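PDB 2BKL: prolyl endopeptidase from Myxococcus xanthus, which probably hydrolyses peptide bonds after proline, and far less readily after alanine, in oligopeptides, as a serine endopeptidase. Local coordinates for residues T74-R86 with T125-F137. Residues are numbered along the deposited sequence; the frame is centred on the assembly and turned at random.
Sequences TPSRRNGRFFYVR and TWAVSWDGKKVAF
Arg78 of segment 74-86 lays its whole side chain along the 128-130 backbone and the indole of Trp130, a compact example of how neighbouring sheets are joined. Its CB lies 3.6 Å from Ser129 O, and CG lies against the same Ser129 O and Val128 CG1. A bend at chi2 (-70°) swings CD over Trp130 CE3. NE then gives a weak hydrogen bond to Val128 O at 3.4 Å, while the guanidinium lies flat on the indole, the planes 14° apart. At the tip, NH1 turns back to Arg77 O (3.1 Å) and NH2 sits over Trp130 CH2. With an alanine here, the indole would probably lose its flat cationic cover on this face and Val128 O its weak donor. The two segments are hairpins of two successive antiparallel sheets, packed face to face as adjacent blades of the N-terminal beta-propeller. Between them Val128 CG1 makes a CH-pi contact over the Phe83 ring, 3.7 Å from its centroid, and Val85 CG2 touches the Trp126 indole at NE1 and CZ2. At the hairpin ends Asn79 ND2 donates almost straight to Asp131 O (2.9 Å), whereas Arg81, salt-bridged to Asp155, reaches Gly132 O through NH1 at 3.0 Å.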
loop_
_atom_site.group_PDB
_atom_site.type_symbol
_atom_site.label_atom_id
_atom_site.label_comp_id
_atom_site.label_asym_id
_atom_site.label_seq_id
_atom_site.Cartn_x
_atom_site.Cartn_y
_atom_site.Cartn_z
ATOM N N THR A 74 2.285 -8.041 16.231
ATOM C CA THR A 74 2.741 -9.421 16.391
ATOM C C THR A 74 4.245 -9.465 16.654
ATOM O O THR A 74 4.994 -8.656 16.088
ATOM C CB THR A 74 2.441 -10.308 15.161
ATOM O OG1 THR A 74 2.981 -9.747 13.971
ATOM C CG2 THR A 74 0.960 -10.393 14.896
ATOM N N PRO A 75 4.693 -10.406 17.474
ATOM C CA PRO A 75 6.111 -10.454 17.840
ATOM C C PRO A 75 6.977 -11.250 16.869
ATOM O O PRO A 75 6.540 -12.255 16.291
ATOM C CB PRO A 75 6.078 -11.126 19.206
ATOM C CG PRO A 75 4.859 -11.991 19.181
ATOM C CD PRO A 75 3.907 -11.403 18.221
ATOM N N SER A 76 8.181 -10.749 16.642
ATOM C CA SER A 76 9.248 -11.534 16.001
ATOM C C SER A 76 10.071 -12.243 17.069
ATOM O O SER A 76 10.604 -11.614 17.985
ATOM C CB SER A 76 10.102 -10.649 15.130
ATOM O OG SER A 76 9.259 -10.165 14.103
ATOM N N ARG A 77 10.196 -13.552 16.956
ATOM C CA ARG A 77 10.865 -14.360 17.963
ATOM C C ARG A 77 12.197 -14.853 17.435
ATOM O O ARG A 77 12.272 -15.421 16.341
ATOM C CB ARG A 77 10.000 -15.549 18.333
ATOM C CG ARG A 77 8.675 -15.136 18.919
ATOM C CD ARG A 77 7.834 -16.314 19.351
ATOM N NE ARG A 77 8.544 -17.171 20.295
ATOM C CZ ARG A 77 8.166 -18.417 20.613
ATOM N NH1 ARG A 77 7.078 -18.955 20.068
ATOM N NH2 ARG A 77 8.870 -19.122 21.489
ATOM N N ARG A 78 13.263 -14.590 18.178
ATOM C CA ARG A 78 14.610 -14.982 17.788
ATOM C C ARG A 78 15.388 -15.376 19.000
ATOM O O ARG A 78 15.596 -14.540 19.895
ATOM C CB ARG A 78 15.328 -13.795 17.127
ATOM C CG ARG A 78 14.669 -13.229 15.863
ATOM C CD ARG A 78 14.760 -14.139 14.688
ATOM N NE ARG A 78 14.360 -13.494 13.428
ATOM C CZ ARG A 78 13.153 -13.555 12.902
ATOM N NH1 ARG A 78 12.155 -14.165 13.533
ATOM N NH2 ARG A 78 12.931 -12.943 11.735
ATOM N N ASN A 79 15.811 -16.635 19.066
ATOM C CA ASN A 79 16.695 -17.110 20.122
ATOM C C ASN A 79 16.197 -16.770 21.532
ATOM O O ASN A 79 16.978 -16.345 22.392
ATOM C CB ASN A 79 18.106 -16.571 19.869
ATOM C CG ASN A 79 19.190 -17.286 20.677
ATOM O OD1 ASN A 79 19.004 -18.421 21.156
ATOM N ND2 ASN A 79 20.328 -16.619 20.836
ATOM N N GLY A 80 14.909 -16.980 21.766
ATOM C CA GLY A 80 14.326 -16.787 23.083
ATOM C C GLY A 80 13.901 -15.361 23.408
ATOM O O GLY A 80 13.300 -15.120 24.452
ATOM N N ARG A 81 14.175 -14.433 22.500
ATOM C CA ARG A 81 13.795 -13.035 22.660
ATOM C C ARG A 81 12.624 -12.698 21.764
ATOM O O ARG A 81 12.375 -13.351 20.747
ATOM C CB ARG A 81 14.963 -12.142 22.300
ATOM C CG ARG A 81 16.108 -12.257 23.271
ATOM C CD ARG A 81 17.274 -11.393 22.951
ATOM N NE ARG A 81 18.211 -11.419 24.056
ATOM C CZ ARG A 81 19.356 -10.765 24.071
ATOM N NH1 ARG A 81 19.760 -10.023 23.049
ATOM N NH2 ARG A 81 20.122 -10.851 25.145
ATOM N N PHE A 82 11.854 -11.704 22.160
ATOM C CA PHE A 82 10.707 -11.241 21.440
ATOM C C PHE A 82 10.908 -9.790 21.092
ATOM O O PHE A 82 11.370 -9.012 21.931
ATOM C CB PHE A 82 9.444 -11.356 22.309
ATOM C CG PHE A 82 8.985 -12.753 22.541
ATOM C CD1 PHE A 82 9.669 -13.580 23.409
ATOM C CD2 PHE A 82 7.827 -13.221 21.944
ATOM C CE1 PHE A 82 9.231 -14.885 23.653
ATOM C CE2 PHE A 82 7.382 -14.512 22.194
ATOM C CZ PHE A 82 8.100 -15.340 23.037
ATOM N N PHE A 83 10.535 -9.422 19.878
ATOM C CA PHE A 83 10.702 -8.075 19.352
ATOM C C PHE A 83 9.394 -7.633 18.740
ATOM O O PHE A 83 8.781 -8.375 17.970
ATOM C CB PHE A 83 11.779 -8.037 18.263
ATOM C CG PHE A 83 13.143 -8.429 18.745
ATOM C CD1 PHE A 83 13.484 -9.755 18.937
ATOM C CD2 PHE A 83 14.079 -7.470 19.071
ATOM C CE1 PHE A 83 14.743 -10.103 19.418
ATOM C CE2 PHE A 83 15.337 -7.837 19.540
ATOM C CZ PHE A 83 15.648 -9.125 19.702
ATOM N N TYR A 84 8.935 -6.432 19.045
ATOM C CA TYR A 84 7.596 -6.014 18.660
ATOM C C TYR A 84 7.461 -4.509 18.829
ATOM O O TYR A 84 8.170 -3.896 19.644
ATOM C CB TYR A 84 6.520 -6.778 19.491
ATOM C CG TYR A 84 6.816 -6.689 20.968
ATOM C CD1 TYR A 84 7.652 -7.608 21.568
ATOM C CD2 TYR A 84 6.341 -5.632 21.738
ATOM C CE1 TYR A 84 7.988 -7.515 22.884
ATOM C CE2 TYR A 84 6.673 -5.537 23.069
ATOM C CZ TYR A 84 7.506 -6.474 23.633
ATOM O OH TYR A 84 7.865 -6.420 24.954
ATOM N N VAL A 85 6.594 -3.923 18.031
ATOM C CA VAL A 85 6.326 -2.503 18.084
ATOM C C VAL A 85 5.089 -2.212 18.939
ATOM O O VAL A 85 4.093 -2.941 18.875
ATOM C CB VAL A 85 6.169 -1.980 16.663
ATOM C CG1 VAL A 85 5.664 -0.570 16.642
ATOM C CG2 VAL A 85 7.519 -2.056 15.938
ATOM N N ARG A 86 5.137 -1.134 19.724
ATOM C CA ARG A 86 3.980 -0.642 20.453
ATOM C C ARG A 86 3.660 0.774 20.043
ATOM O O ARG A 86 4.547 1.547 19.708
ATOM C CB ARG A 86 4.235 -0.591 21.956
ATOM C CG ARG A 86 4.379 -1.938 22.672
ATOM C CD ARG A 86 4.409 -1.783 24.185
ATOM N NE ARG A 86 4.559 -3.020 24.943
ATOM C CZ ARG A 86 3.569 -3.831 25.282
ATOM N NH1 ARG A 86 2.330 -3.582 24.894
ATOM N NH2 ARG A 86 3.832 -4.929 25.984
ATOM N N THR A 125 11.666 -0.452 7.564
ATOM C CA THR A 125 11.819 -1.876 7.784
ATOM C C THR A 125 12.808 -2.191 8.921
ATOM O O THR A 125 13.781 -1.452 9.128
ATOM C CB THR A 125 12.323 -2.539 6.485
ATOM O OG1 THR A 125 12.106 -3.955 6.548
ATOM C CG2 THR A 125 13.829 -2.386 6.327
ATOM N N TRP A 126 12.583 -3.260 9.649
ATOM C CA TRP A 126 13.551 -3.768 10.587
ATOM C C TRP A 126 13.594 -5.290 10.522
ATOM O O TRP A 126 12.577 -5.935 10.245
ATOM C CB TRP A 126 13.289 -3.255 12.012
ATOM C CG TRP A 126 11.900 -3.471 12.508
ATOM C CD1 TRP A 126 10.828 -2.629 12.333
ATOM C CD2 TRP A 126 11.422 -4.560 13.317
ATOM N NE1 TRP A 126 9.717 -3.147 12.950
ATOM C CE2 TRP A 126 10.052 -4.326 13.562
ATOM C CE3 TRP A 126 12.009 -5.704 13.860
ATOM C CZ2 TRP A 126 9.262 -5.204 14.318
ATOM C CZ3 TRP A 126 11.209 -6.578 14.595
ATOM C CH2 TRP A 126 9.862 -6.314 14.817
ATOM N N ALA A 127 14.761 -5.879 10.782
ATOM C CA ALA A 127 14.984 -7.313 10.681
ATOM C C ALA A 127 15.927 -7.699 11.793
ATOM O O ALA A 127 17.047 -7.175 11.880
ATOM C CB ALA A 127 15.581 -7.691 9.322
ATOM N N VAL A 128 15.497 -8.612 12.647
ATOM C CA VAL A 128 16.283 -9.072 13.769
ATOM C C VAL A 128 17.168 -10.231 13.327
ATOM O O VAL A 128 16.726 -11.152 12.613
ATOM C CB VAL A 128 15.365 -9.545 14.917
ATOM C CG1 VAL A 128 16.188 -9.836 16.182
ATOM C CG2 VAL A 128 14.272 -8.521 15.184
ATOM N N SER A 129 18.408 -10.256 13.784
ATOM C CA SER A 129 19.319 -11.365 13.504
ATOM C C SER A 129 18.815 -12.630 14.214
ATOM O O SER A 129 18.067 -12.575 15.182
ATOM C CB SER A 129 20.741 -11.008 13.928
ATOM O OG SER A 129 20.827 -10.846 15.336
ATOM N N TRP A 130 19.214 -13.788 13.688
ATOM C CA TRP A 130 18.718 -15.063 14.189
ATOM C C TRP A 130 19.132 -15.327 15.626
ATOM O O TRP A 130 18.412 -16.024 16.332
ATOM C CB TRP A 130 19.117 -16.229 13.255
ATOM C CG TRP A 130 18.458 -16.047 11.936
ATOM C CD1 TRP A 130 19.037 -15.598 10.780
ATOM C CD2 TRP A 130 17.061 -16.147 11.658
ATOM N NE1 TRP A 130 18.090 -15.454 9.801
ATOM C CE2 TRP A 130 16.862 -15.769 10.309
ATOM C CE3 TRP A 130 15.938 -16.513 12.415
ATOM C CZ2 TRP A 130 15.597 -15.770 9.693
ATOM C CZ3 TRP A 130 14.695 -16.507 11.810
ATOM C CH2 TRP A 130 14.525 -16.133 10.467
ATOM N N ASP A 131 20.249 -14.746 16.067
ATOM C CA ASP A 131 20.696 -14.884 17.448
ATOM C C ASP A 131 20.032 -13.907 18.427
ATOM O O ASP A 131 20.284 -13.961 19.641
ATOM C CB ASP A 131 22.232 -14.836 17.553
ATOM C CG ASP A 131 22.833 -13.507 17.208
ATOM O OD1 ASP A 131 22.073 -12.567 16.885
ATOM O OD2 ASP A 131 24.077 -13.316 17.220
ATOM N N GLY A 132 19.202 -13.013 17.904
ATOM C CA GLY A 132 18.500 -12.021 18.718
ATOM C C GLY A 132 19.407 -10.941 19.268
ATOM O O GLY A 132 18.968 -10.200 20.152
ATOM N N LYS A 133 20.613 -10.807 18.719
ATOM C CA LYS A 133 21.601 -9.854 19.265
ATOM C C LYS A 133 21.712 -8.541 18.477
ATOM O O LYS A 133 22.293 -7.579 19.004
ATOM C CB LYS A 133 22.986 -10.467 19.348
ATOM C CG LYS A 133 23.067 -11.799 20.083
ATOM C CD LYS A 133 22.810 -11.715 21.539
ATOM C CE LYS A 133 23.149 -13.091 22.197
ATOM N NZ LYS A 133 22.479 -13.290 23.486
ATOM N N LYS A 134 21.218 -8.498 17.247
ATOM C CA LYS A 134 21.352 -7.337 16.367
ATOM C C LYS A 134 20.031 -7.074 15.657
ATOM O O LYS A 134 19.259 -8.004 15.372
ATOM C CB LYS A 134 22.420 -7.573 15.270
ATOM C CG LYS A 134 23.789 -7.995 15.748
ATOM C CD LYS A 134 24.522 -6.928 16.537
ATOM C CE LYS A 134 25.948 -7.378 16.859
ATOM N NZ LYS A 134 26.657 -6.355 17.643
ATOM N N VAL A 135 19.751 -5.809 15.356
ATOM C CA VAL A 135 18.616 -5.460 14.500
ATOM C C VAL A 135 19.140 -4.551 13.420
ATOM O O VAL A 135 19.762 -3.511 13.723
ATOM C CB VAL A 135 17.448 -4.799 15.279
ATOM C CG1 VAL A 135 16.295 -4.408 14.352
ATOM C CG2 VAL A 135 16.949 -5.747 16.356
ATOM N N ALA A 136 18.889 -4.908 12.173
ATOM C CA ALA A 136 19.146 -4.052 11.027
ATOM C C ALA A 136 17.853 -3.316 10.706
ATOM O O ALA A 136 16.787 -3.920 10.679
ATOM C CB ALA A 136 19.591 -4.895 9.851
ATOM N N PHE A 137 17.927 -2.017 10.474
ATOM C CA PHE A 137 16.736 -1.200 10.349
ATOM C C PHE A 137 16.980 -0.005 9.461
ATOM O O PHE A 137 18.115 0.442 9.308
ATOM C CB PHE A 137 16.216 -0.754 11.709
ATOM C CG PHE A 137 17.111 0.199 12.417
ATOM C CD1 PHE A 137 18.147 -0.279 13.190
ATOM C CD2 PHE A 137 16.918 1.565 12.345
ATOM C CE1 PHE A 137 18.996 0.566 13.850
ATOM C CE2 PHE A 137 17.754 2.413 13.026
ATOM C CZ PHE A 137 18.812 1.898 13.772
#